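Side-chain contacts in mandelate racemase/muconate lactonizing enzyme family protein (Sorangium cellulosum, PDB 3S5S), which belongs to the enolase superfamily, which joins an N-terminal alpha+beta capping domain to a C-terminal barrel of beta strands and alpha helices: residues Val38-Ala43 and Glu108-Asp113; Pro56-Glu61 and Asn269-Lys274; Pro122-Ala125 and Gly131-Leu134; Leu221-Pro226 and Asp231-Val236; Glu279-Ala284 and Ala310-Gly315. All coordinates share one frame; numbering follows the deposited sequence. Where two conformers were deposited one is given.

How the contacts relate
Contact 1 lies inside the capping domain and contact 4 on the far side of the barrel, their centres about 37 Å apart. Contact 2 bridges the two domains, its centre about 7 Å from that of the chain, at the ends of barrel strands where this superfamily keeps its active site, probably here too. Its segment 269-274 packs against contact 5; the centres of the two contacts are about 15 Å apart, and both use helix 272-289. Contact 5 also touches contact 3, about 11 Å between centres, and both reach the second subunit; a bound sulfate lies near contact 5. Contact 3, following contact 1 along the chain, stands where the capping domain gives way to the barrel.

Contact 1 of 5, residues Val38-Ala43 and Glu108-Asp113; sequences VTVELA and ETAILD
Val-40 carries this contact, pointing at Ala-110 where a strand packs on a helix of the capping domain. Its CB already lies 4.0 Å from Ala-110 CB. One step further out, CG2 comes to 3.8 Å from Ala-110 CB, so the same methyl is met by two successive atoms of the valine. CG2 also reaches along the helix to Ile-111, whose CG1 is 4.2 Å away. The rotation about CA-CB explains this choice of branch: CG1 stands roughly opposite the backbone N (chi1 153°), which leaves CG2 as the branch turned to the helix. Two residues earlier on the same face of the strand, Val-38 adds a looser touch, its CG1 lying 4.4 Å from Ala-110 CB, while Val-38 O approaches that methyl to 4.0 Å. With so small a side chain at Ala-110, strand and helix can draw near: their local axes pass 7.7 Å apart and are inclined by 38°, running in broadly the same direction. All the residues that meet are buried and apolar. Around them, strand 28-42 pairs with strand 47-52 through Val-38 and Val-40, whose side chains also rest on Val-10 of strand 7-25, and Ile-111 continues onto Ile-7 of that strand and onto Trp-85 and Val-88 of helix 85-96, tying the antiparallel sheet to the helices that cover it.

Contact 2 of 5, residues Pro56-Glu61 and Asn269-Lys274; sequences PAFNGE and NIKLMK
Phe-58 brings its ring from the capping domain against the amino end of Lys-271 in the barrel. This is the domain interface of the enolase fold, where a short helix and turn of the N-terminal domain lean on the ends of the barrel strands and, in this superfamily, help close the active site; the same is probably true here. The ring gets there because CG is turned opposite the backbone N of Phe-58 (chi1 -176°), sending it off the short helix 56-59 toward the barrel. Lys-271 approaches from the opposite direction, its chain extended beyond CG. The lysine NZ is 3.4 Å from Phe-58 CE1 and 3.8 Å from Phe-58 CZ, approaching the ring obliquely. What fixes that nitrogen is a salt bridge to Asp-247, supported by a weak hydrogen bond to Gly-298 O. Lys-274, three residues on, binds the other carboxylate oxygen of Asp-247 as well as Ala-250 O, so a single acid gathers both lysine ends beside the phenylalanine, which itself touches Asp-247 and Met-299. Within the capping-domain segment, Gly-60 N bonds to Pro-56 O at 2.8 Å. The aliphatic part of Lys-274 approaches the ring at its edge, near the ring plane, with CE 4.2 Å from Phe-58 CZ.

Contact 3 of 5, residues Pro122-Ala125 and Gly131-Leu134; sequences PLWA and GTAL
Trp-124 and Thr-132 bring their backbones to 7.3 Å, CA to CA, across a short loop that turns the chain from helix 123-126 to strand 133-140. Pro-122 occupies the N-cap position of that helix, whose first turn is closed by a weak bond from Ala-125 N to Pro-122 O. On the other side Gly-131 is almost fully extended, and Thr-132 then bends the chain before the strand begins. The side chains join in a CH-pi contact: Thr-132 CG2 stands over the centre of the six-membered ring of the indole, only 4° from the ring normal. The methyl is therefore nearly equidistant from all six ring atoms, the nearest being Trp-124 CD2 at 3.6 Å. The opposite face is covered from within the helix segment by Pro-122 CB, 3.2 Å above the plane, and more distantly by Ala-125 CB, both displaced toward the rim, so the indole lies sandwiched. This link leads from the capping domain into the first parallel strand of the barrel, a junction common to the enolase superfamily. The torsion of Trp-124 (chi1 53°) sets CG between its backbone N and carbonyl carbon, swinging the ring back over Pro-122. Trp-124 NE1 makes a weak hydrogen bond to Ile-351 O. Arg-83 of the second subunit packs on Pro-122, Trp-124 and Ala-125, and Trp-85 NE1 of that subunit gives a hydrogen bond to Ala-125 O.

Contact 4 of 5, residues Leu221-Pro226 and Asp231-Val236; sequences LEQPVP and DGMKEV
Met-233 projects from its helix into the loop after strand 217-222, and each residue it meets lies at a different angle to it. Val-225 runs antiparallel alongside it, with CG2 of the valine 3.5 Å from Met-233 CG and equally near the sulfur. Pro-224 slants across further out, its CD 3.6 Å from Met-233 SD. The terminal methyl is turned against the amide of Gln-223, which crosses the methionine at about a right angle; there Met-233 CE lies 3.6 Å from Gln-223 OE1. A bend at chi2 (-60°) and a second one at chi3 curl the methionine so that SD and CE reach the proline and the amide in turn. That amide is itself firmly positioned. Its NE2 donates to Val-225 O at 2.8 Å, with an N-H...O angle of 157° and the acceptor close to the amide plane, while OE1 accepts from the backbone N of both Asp-247 and Ser-249. The loop thus holds its own shape while it packs on the methionine. Beside these, Gly-232 lets the backbones approach, its CA 6.4 Å from Val-225 CA. Leu-221 and Val-236 also face each other at roughly a right angle, although their modelled separation is too short to be trusted. In the fold, the contact seats helix 230-239 on the strand just before it, in the beta-alpha-beta unit that continues to strand 244-246; Met-233 and Val-236 rest on Val-244 of that strand, and Pro-224 and Val-236 extend the packing to helix 201-213.

Contact 5 of 5, residues Glu279-Ala284 and Ala310-Gly315; sequences EALDIA and ACFAAG
Turned opposite the backbone N of its residue (chi1 170°), the ring of Phe-312 reaches straight across to Leu-281 and Ala-280, and Leu-281, with CG opposite its own carbonyl carbon (chi1 -66°), brings a methyl alongside it. Leu-281 and Phe-312 point opposite ways and lie side by side, so that Leu-281 CD2 sits 3.6 Å from Phe-312 CE1 in an oblique approach. The far end of the ring meets the helix itself. Phe-312 CZ is 3.8 Å from Ala-280 CB, and at the ring edge, near its plane, the same CZ comes to 3.5 Å from Ala-280 O. That oxygen is already the acceptor for Ala-284 N one turn on, so the ring edge nestles against a carbonyl engaged in the helix. Ala-284 CB completes the set at 4.3 Å from Phe-312 CZ. One phenylalanine thus spans a gap between helices whose local axes are 11.9 Å apart at closest and inclined by 27°, and the small alanines allow it to fit. The side chain of Leu-281 is about 4 Å from a bound sulfate ion, probably from the crystallisation liquor, and Asp-282 forms a salt bridge with Arg-288 of the second subunit. Beneath, Ile-270 of strand 267-270 touches the alanines and Phe-312 alike, so strand and both helices share one buried layer. Two consecutive, near-parallel helices packed outside a parallel sheet, each following its own strand, are the arrangement characteristic of the beta/alpha barrel of the enolase superfamily.

Contact 1 of 5, residues Val38-Ala43 and Glu108-Asp113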
# COMPACT_ATOMS: atom_id res chain seq x y z
N VAL A 38 21.19 -10.53 7.02
CA VAL A 38 20.17 -11.16 7.87
C VAL A 38 19.58 -12.31 7.09
O VAL A 38 19.18 -12.16 5.93
CB VAL A 38 19.05 -10.17 8.23
CG1 VAL A 38 17.95 -10.87 8.95
CG2 VAL A 38 19.61 -9.08 9.12
N THR A 39 19.57 -13.47 7.73
CA THR A 39 18.99 -14.69 7.18
C THR A 39 17.84 -15.07 8.09
O THR A 39 18.00 -15.19 9.31
CB THR A 39 19.99 -15.88 7.15
OG1 THR A 39 21.24 -15.48 6.55
CG2 THR A 39 19.45 -17.05 6.33
N VAL A 40 16.69 -15.28 7.50
CA VAL A 40 15.53 -15.80 8.20
C VAL A 40 15.36 -17.23 7.69
O VAL A 40 15.40 -17.46 6.48
CB VAL A 40 14.31 -14.90 7.86
CG1 VAL A 40 13.01 -15.65 7.97
CG2 VAL A 40 14.33 -13.64 8.73
N GLU A 41 15.23 -18.20 8.59
CA GLU A 41 14.95 -19.58 8.22
C GLU A 41 13.57 -19.99 8.72
O GLU A 41 13.29 -19.88 9.91
CB GLU A 41 16.00 -20.53 8.80
CG GLU A 41 15.72 -22.01 8.51
CD GLU A 41 16.73 -23.00 9.14
OE1 GLU A 41 17.79 -22.56 9.62
OE2 GLU A 41 16.47 -24.22 9.16
N LEU A 42 12.71 -20.46 7.81
CA LEU A 42 11.37 -20.95 8.18
C LEU A 42 11.42 -22.40 8.67
O LEU A 42 12.44 -23.09 8.49
CB LEU A 42 10.39 -20.83 7.01
CG LEU A 42 10.32 -19.40 6.38
CD1 LEU A 42 9.36 -19.33 5.24
CD2 LEU A 42 10.01 -18.29 7.42
N ALA A 43 10.31 -22.85 9.23
CA ALA A 43 10.20 -24.15 9.80
C ALA A 43 10.36 -25.22 8.74
O ALA A 43 10.89 -26.30 9.06
CB ALA A 43 8.87 -24.31 10.56
N GLU A 108 12.32 -7.42 7.25
CA GLU A 108 11.15 -7.52 6.36
C GLU A 108 11.56 -8.00 4.97
O GLU A 108 10.85 -8.76 4.31
CB GLU A 108 10.54 -6.15 6.14
CG GLU A 108 9.90 -5.52 7.31
CD GLU A 108 9.21 -4.26 6.87
OE1 GLU A 108 8.68 -4.23 5.72
OE2 GLU A 108 9.20 -3.30 7.64
N THR A 109 12.71 -7.55 4.50
CA THR A 109 13.17 -8.08 3.21
C THR A 109 13.41 -9.61 3.23
O THR A 109 12.98 -10.28 2.34
CB THR A 109 14.39 -7.33 2.67
OG1 THR A 109 13.99 -5.96 2.50
CG2 THR A 109 14.85 -7.94 1.35
N ALA A 110 14.07 -10.12 4.25
CA ALA A 110 14.35 -11.55 4.43
C ALA A 110 13.04 -12.37 4.60
O ALA A 110 12.90 -13.46 4.03
CB ALA A 110 15.26 -11.76 5.62
N ILE A 111 12.10 -11.86 5.37
CA ILE A 111 10.79 -12.50 5.49
C ILE A 111 10.06 -12.58 4.13
O ILE A 111 9.68 -13.68 3.68
CB ILE A 111 9.91 -11.78 6.53
CG1 ILE A 111 10.54 -11.94 7.92
CG2 ILE A 111 8.42 -12.29 6.50
CD1 ILE A 111 9.75 -11.13 9.02
N LEU A 112 9.88 -11.43 3.46
CA LEU A 112 9.20 -11.44 2.15
C LEU A 112 9.92 -12.32 1.15
O LEU A 112 9.30 -13.03 0.35
CB LEU A 112 9.01 -10.04 1.58
CG LEU A 112 7.88 -9.20 2.20
CD1 LEU A 112 7.72 -7.91 1.44
CD2 LEU A 112 6.57 -9.95 2.11
N ASP A 113 11.24 -12.29 1.20
CA ASP A 113 12.05 -13.13 0.31
C ASP A 113 11.69 -14.62 0.57
O ASP A 113 11.39 -15.35 -0.39
CB ASP A 113 13.55 -12.88 0.52
CG ASP A 113 14.41 -13.72 -0.40
OD1 ASP A 113 14.09 -13.85 -1.64
OD2 ASP A 113 15.43 -14.25 0.13

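Contact 2 of 5, residues Pro56-Glu61 and Asn269-Lys274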
# COMPACT_ATOMS: atom_id res chain seq x y z
N PRO A 56 25.69 6.09 8.19
CA PRO A 56 25.79 7.02 9.30
C PRO A 56 25.70 8.44 8.75
O PRO A 56 25.00 9.29 9.32
CB PRO A 56 27.20 6.74 9.86
CG PRO A 56 27.52 5.37 9.47
CD PRO A 56 26.77 5.09 8.19
N ALA A 57 26.38 8.68 7.65
CA ALA A 57 26.47 10.02 7.10
C ALA A 57 25.12 10.49 6.57
O ALA A 57 24.92 11.69 6.46
CB ALA A 57 27.54 10.09 6.01
N PHE A 58 24.21 9.55 6.28
CA PHE A 58 22.86 9.91 5.83
C PHE A 58 21.85 10.24 6.95
O PHE A 58 21.15 11.24 6.84
CB PHE A 58 22.28 8.84 4.91
CG PHE A 58 20.93 9.20 4.32
CD1 PHE A 58 20.84 9.85 3.09
CD2 PHE A 58 19.76 8.89 5.00
CE1 PHE A 58 19.60 10.19 2.55
CE2 PHE A 58 18.51 9.22 4.47
CZ PHE A 58 18.43 9.87 3.26
N ASN A 59 21.75 9.39 7.98
CA ASN A 59 20.75 9.56 9.07
C ASN A 59 21.20 9.01 10.43
O ASN A 59 20.39 8.89 11.38
CB ASN A 59 19.38 8.96 8.69
CG ASN A 59 19.42 7.43 8.34
OD1 ASN A 59 18.37 6.83 8.06
ND2 ASN A 59 20.62 6.83 8.33
N GLY A 60 22.49 8.69 10.51
CA GLY A 60 23.08 8.32 11.80
C GLY A 60 23.09 6.85 12.22
O GLY A 60 23.72 6.54 13.22
N GLU A 61 22.40 5.96 11.51
CA GLU A 61 22.44 4.52 11.80
C GLU A 61 23.81 3.90 11.50
O GLU A 61 24.46 4.26 10.54
CB GLU A 61 21.37 3.78 11.01
CG GLU A 61 19.92 4.17 11.37
CD GLU A 61 18.84 3.38 10.56
OE1 GLU A 61 17.96 4.05 9.96
OE2 GLU A 61 18.84 2.12 10.58
N ASN A 269 11.96 10.68 -3.08
CA ASN A 269 12.93 9.60 -3.12
C ASN A 269 12.59 8.54 -2.06
O ASN A 269 12.74 8.77 -0.87
CB ASN A 269 14.33 10.16 -2.91
CG ASN A 269 15.41 9.11 -3.12
OD1 ASN A 269 15.11 7.90 -3.11
ND2 ASN A 269 16.68 9.55 -3.35
N ILE A 270 12.08 7.42 -2.50
CA ILE A 270 11.67 6.32 -1.63
C ILE A 270 12.85 5.38 -1.52
O ILE A 270 13.44 4.97 -2.54
CB ILE A 270 10.47 5.55 -2.29
CG1 ILE A 270 9.29 6.48 -2.52
CG2 ILE A 270 10.03 4.38 -1.47
CD1 ILE A 270 8.11 5.81 -3.31
N LYS A 271 13.18 4.99 -0.29
CA LYS A 271 14.19 3.94 -0.06
C LYS A 271 13.62 2.90 0.86
O LYS A 271 13.06 3.26 1.89
CB LYS A 271 15.44 4.55 0.58
CG LYS A 271 16.05 5.64 -0.28
CD LYS A 271 17.31 6.12 0.29
CE LYS A 271 17.50 7.49 -0.21
NZ LYS A 271 18.89 7.93 0.08
N LEU A 272 13.79 1.62 0.53
CA LEU A 272 13.35 0.54 1.41
C LEU A 272 14.02 0.64 2.78
O LEU A 272 13.40 0.30 3.81
CB LEU A 272 13.59 -0.82 0.77
CG LEU A 272 12.90 -1.05 -0.58
CD1 LEU A 272 12.83 -2.53 -0.94
CD2 LEU A 272 11.51 -0.47 -0.57
N MET A 273 15.24 1.20 2.79
CA MET A 273 16.14 1.15 3.92
C MET A 273 15.90 2.22 4.97
O MET A 273 16.43 2.09 6.09
CB MET A 273 17.59 1.21 3.47
CG MET A 273 18.56 0.62 4.53
SD MET A 273 18.63 -1.17 4.58
CE MET A 273 18.81 -1.43 2.83
N LYS A 274 15.14 3.28 4.62
CA LYS A 274 14.86 4.34 5.58
C LYS A 274 13.89 3.83 6.62
O LYS A 274 14.01 4.17 7.79
CB LYS A 274 14.18 5.55 4.95
CG LYS A 274 14.97 6.52 4.11
CD LYS A 274 13.93 7.38 3.39
CE LYS A 274 14.46 8.68 2.88
NZ LYS A 274 13.70 9.11 1.68

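Contact 3 of 5, residues Pro122-Ala125 and Gly131-Leu134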
# COMPACT_ATOMS: atom_id res chain seq x y z
N PRO A 122 8.04 -14.59 -8.01
CA PRO A 122 9.05 -13.51 -7.98
C PRO A 122 8.54 -12.28 -7.18
O PRO A 122 7.34 -11.98 -7.19
CB PRO A 122 9.25 -13.11 -9.46
CG PRO A 122 8.20 -13.87 -10.24
CD PRO A 122 7.39 -14.74 -9.33
N LEU A 123 9.46 -11.58 -6.51
CA LEU A 123 9.11 -10.44 -5.65
C LEU A 123 8.50 -9.27 -6.46
O LEU A 123 7.62 -8.56 -5.95
CB LEU A 123 10.31 -10.00 -4.83
CG LEU A 123 10.12 -9.01 -3.66
CD1 LEU A 123 9.14 -9.61 -2.60
CD2 LEU A 123 11.49 -8.58 -3.03
N TRP A 124 8.96 -9.08 -7.70
CA TRP A 124 8.41 -8.04 -8.57
C TRP A 124 6.93 -8.31 -8.90
O TRP A 124 6.14 -7.35 -9.10
CB TRP A 124 9.26 -7.84 -9.88
CG TRP A 124 9.53 -9.11 -10.71
CD1 TRP A 124 10.65 -9.87 -10.68
CD2 TRP A 124 8.66 -9.72 -11.68
NE1 TRP A 124 10.53 -10.93 -11.54
CE2 TRP A 124 9.32 -10.86 -12.17
CE3 TRP A 124 7.38 -9.40 -12.18
CZ2 TRP A 124 8.76 -11.71 -13.15
CZ3 TRP A 124 6.80 -10.24 -13.13
CH2 TRP A 124 7.50 -11.39 -13.60
N ALA A 125 6.56 -9.59 -8.94
CA ALA A 125 5.16 -10.00 -9.13
C ALA A 125 4.36 -9.75 -7.88
O ALA A 125 3.26 -9.21 -7.93
CB ALA A 125 5.07 -11.51 -9.49
N GLY A 131 6.27 -4.07 -14.60
CA GLY A 131 7.31 -4.33 -15.57
C GLY A 131 8.44 -5.07 -14.89
O GLY A 131 8.38 -5.36 -13.68
N THR A 132 9.44 -5.41 -15.69
CA THR A 132 10.60 -6.15 -15.23
C THR A 132 11.93 -5.48 -15.64
O THR A 132 12.99 -6.06 -15.42
CB THR A 132 10.63 -7.63 -15.76
OG1 THR A 132 10.35 -7.65 -17.17
CG2 THR A 132 9.64 -8.52 -14.98
N ALA A 133 11.86 -4.27 -16.21
CA ALA A 133 13.04 -3.56 -16.67
C ALA A 133 13.11 -2.18 -16.04
O ALA A 133 12.07 -1.48 -15.94
CB ALA A 133 12.99 -3.44 -18.17
N LEU A 134 14.31 -1.75 -15.63
CA LEU A 134 14.48 -0.32 -15.21
C LEU A 134 15.71 0.25 -15.82
O LEU A 134 16.57 -0.49 -16.25
CB LEU A 134 14.51 -0.12 -13.69
CG LEU A 134 13.35 -0.61 -12.81
CD1 LEU A 134 13.75 -0.56 -11.36
CD2 LEU A 134 12.02 0.19 -13.03

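Contact 4 of 5, residues Leu221-Pro226 and Asp231-Val236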
# COMPACT_ATOMS: atom_id res chain seq x y z
N LEU A 221 16.35 18.76 -8.71
CA LEU A 221 17.17 19.18 -7.60
C LEU A 221 16.80 18.42 -6.34
O LEU A 221 15.77 18.69 -5.73
CB LEU A 221 17.00 20.66 -7.35
CG LEU A 221 17.69 21.28 -6.14
CD1 LEU A 221 19.21 21.28 -6.21
CD2 LEU A 221 17.20 22.69 -6.06
N GLU A 222 17.66 17.50 -5.92
CA GLU A 222 17.37 16.64 -4.81
C GLU A 222 17.80 17.15 -3.41
O GLU A 222 19.00 17.42 -3.17
CB GLU A 222 18.03 15.29 -5.04
CG GLU A 222 17.68 14.36 -3.95
CD GLU A 222 18.07 12.99 -4.25
OE1 GLU A 222 17.76 12.14 -3.41
OE2 GLU A 222 18.67 12.75 -5.30
N GLN A 223 16.83 17.23 -2.50
CA GLN A 223 17.06 17.63 -1.10
C GLN A 223 18.22 18.62 -0.89
O GLN A 223 19.19 18.31 -0.19
CB GLN A 223 17.32 16.39 -0.25
CG GLN A 223 17.38 16.70 1.21
CD GLN A 223 16.02 16.86 1.80
OE1 GLN A 223 15.09 16.13 1.44
NE2 GLN A 223 15.88 17.81 2.72
N PRO A 224 18.13 19.82 -1.48
CA PRO A 224 19.30 20.68 -1.37
C PRO A 224 19.56 21.19 0.04
O PRO A 224 20.71 21.42 0.40
CB PRO A 224 18.95 21.86 -2.28
CG PRO A 224 17.51 21.94 -2.28
CD PRO A 224 16.97 20.52 -2.05
N VAL A 225 18.50 21.41 0.81
CA VAL A 225 18.63 21.91 2.17
C VAL A 225 18.35 20.83 3.21
O VAL A 225 17.89 19.75 2.87
CB VAL A 225 17.74 23.14 2.41
CG1 VAL A 225 18.20 24.30 1.52
CG2 VAL A 225 16.29 22.81 2.18
N PRO A 226 18.68 21.11 4.49
CA PRO A 226 18.51 20.07 5.51
C PRO A 226 17.04 19.75 5.78
O PRO A 226 16.16 20.60 5.57
CB PRO A 226 19.15 20.69 6.77
CG PRO A 226 19.86 22.00 6.32
CD PRO A 226 19.23 22.39 5.03
N ASP A 231 11.14 25.69 5.18
CA ASP A 231 10.96 26.95 4.45
C ASP A 231 11.86 26.98 3.20
O ASP A 231 11.46 27.48 2.14
CB ASP A 231 11.24 28.16 5.38
CG ASP A 231 10.57 28.00 6.77
OD1 ASP A 231 9.62 27.20 6.87
OD2 ASP A 231 11.01 28.66 7.75
N GLY A 232 13.06 26.45 3.36
CA GLY A 232 14.04 26.39 2.30
C GLY A 232 13.62 25.43 1.20
O GLY A 232 13.77 25.75 0.02
N MET A 233 13.12 24.27 1.59
CA MET A 233 12.53 23.32 0.63
C MET A 233 11.34 23.96 -0.13
O MET A 233 11.26 23.86 -1.34
CB MET A 233 12.12 22.00 1.31
CG MET A 233 13.27 21.10 1.71
SD MET A 233 14.31 20.56 0.35
CE MET A 233 13.67 18.99 -0.12
N LYS A 234 10.45 24.61 0.60
CA LYS A 234 9.34 25.35 0.02
C LYS A 234 9.87 26.38 -0.98
O LYS A 234 9.31 26.55 -2.07
CB LYS A 234 8.57 26.12 1.10
CG LYS A 234 7.35 25.45 1.75
CD LYS A 234 6.39 26.60 2.28
CE LYS A 234 5.43 26.19 3.41
NZ LYS A 234 6.00 25.09 4.26
N GLU A 235 10.93 27.09 -0.60
CA GLU A 235 11.37 28.21 -1.43
C GLU A 235 11.97 27.64 -2.71
O GLU A 235 11.61 28.08 -3.80
CB GLU A 235 12.38 29.11 -0.69
CG GLU A 235 12.54 30.52 -1.31
CD GLU A 235 13.85 31.21 -0.91
OE1 GLU A 235 14.59 30.67 -0.05
OE2 GLU A 235 14.14 32.30 -1.46
N VAL A 236 12.83 26.65 -2.58
CA VAL A 236 13.45 26.07 -3.75
C VAL A 236 12.43 25.40 -4.67
O VAL A 236 12.56 25.49 -5.89
CB VAL A 236 14.57 25.10 -3.39
CG1 VAL A 236 14.99 24.37 -4.61
CG2 VAL A 236 15.76 25.86 -2.83

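Contact 5 of 5, residues Glu279-Ala284 and Ala310-Gly315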
# COMPACT_ATOMS: atom_id res chain seq x y z
N GLU A 279 6.51 0.57 5.21
CA GLU A 279 6.55 2.04 5.21
C GLU A 279 6.61 2.52 3.74
O GLU A 279 5.77 3.29 3.31
CB GLU A 279 7.69 2.60 6.14
CG GLU A 279 7.18 3.09 7.59
CD GLU A 279 8.28 3.25 8.73
OE1 GLU A 279 9.22 4.07 8.62
OE2 GLU A 279 8.17 2.58 9.77
N ALA A 280 7.53 1.95 2.97
CA ALA A 280 7.73 2.25 1.55
C ALA A 280 6.49 2.03 0.62
O ALA A 280 6.16 2.90 -0.22
CB ALA A 280 8.94 1.53 1.03
N LEU A 281 5.79 0.91 0.80
CA LEU A 281 4.49 0.70 0.11
C LEU A 281 3.49 1.84 0.34
O LEU A 281 2.82 2.29 -0.58
CB LEU A 281 3.85 -0.68 0.46
CG LEU A 281 4.68 -1.87 -0.06
CD1 LEU A 281 4.23 -3.23 0.54
CD2 LEU A 281 4.63 -1.92 -1.56
N ASP A 282 3.40 2.31 1.58
CA ASP A 282 2.44 3.36 1.96
C ASP A 282 2.87 4.69 1.34
O ASP A 282 2.03 5.42 0.78
CB ASP A 282 2.26 3.45 3.49
CG ASP A 282 1.40 2.28 4.08
OD1 ASP A 282 0.75 1.56 3.29
OD2 ASP A 282 1.36 2.07 5.34
N ILE A 283 4.17 5.00 1.40
CA ILE A 283 4.71 6.22 0.83
C ILE A 283 4.48 6.31 -0.69
O ILE A 283 4.08 7.33 -1.18
CB ILE A 283 6.25 6.35 1.09
CG1 ILE A 283 6.56 6.63 2.54
CG2 ILE A 283 6.91 7.40 0.21
CD1 ILE A 283 8.02 6.24 2.82
N ALA A 284 4.79 5.26 -1.43
CA ALA A 284 4.45 5.22 -2.85
C ALA A 284 2.97 5.58 -3.12
O ALA A 284 2.66 6.38 -4.00
CB ALA A 284 4.77 3.85 -3.41
N ALA A 310 14.61 -2.79 -6.94
CA ALA A 310 14.22 -2.78 -8.34
C ALA A 310 12.90 -3.55 -8.47
O ALA A 310 12.00 -3.10 -9.16
CB ALA A 310 15.29 -3.30 -9.21
N CYS A 311 12.76 -4.66 -7.74
CA CYS A 311 11.52 -5.45 -7.73
C CYS A 311 10.37 -4.57 -7.27
O CYS A 311 9.28 -4.63 -7.84
CB CYS A 311 11.63 -6.62 -6.77
SG CYS A 311 12.65 -7.96 -7.36
N PHE A 312 10.65 -3.76 -6.25
CA PHE A 312 9.66 -2.85 -5.68
C PHE A 312 9.23 -1.81 -6.74
O PHE A 312 8.05 -1.78 -7.14
CB PHE A 312 10.23 -2.23 -4.36
CG PHE A 312 9.42 -1.09 -3.78
CD1 PHE A 312 8.46 -1.32 -2.82
CD2 PHE A 312 9.67 0.25 -4.15
CE1 PHE A 312 7.70 -0.24 -2.22
CE2 PHE A 312 8.93 1.35 -3.58
CZ PHE A 312 7.94 1.08 -2.59
N ALA A 313 10.18 -0.97 -7.18
CA ALA A 313 9.91 0.06 -8.20
C ALA A 313 9.29 -0.53 -9.50
O ALA A 313 8.24 -0.05 -9.93
CB ALA A 313 11.13 0.82 -8.51
N ALA A 314 9.91 -1.56 -10.11
CA ALA A 314 9.32 -2.11 -11.36
C ALA A 314 7.97 -2.82 -11.16
O ALA A 314 7.14 -2.83 -12.04
CB ALA A 314 10.33 -3.06 -12.11
N GLY A 315 7.76 -3.46 -10.00
CA GLY A 315 6.48 -4.10 -9.68
C GLY A 315 5.39 -3.08 -9.54
O GLY A 315 4.30 -3.23 -10.14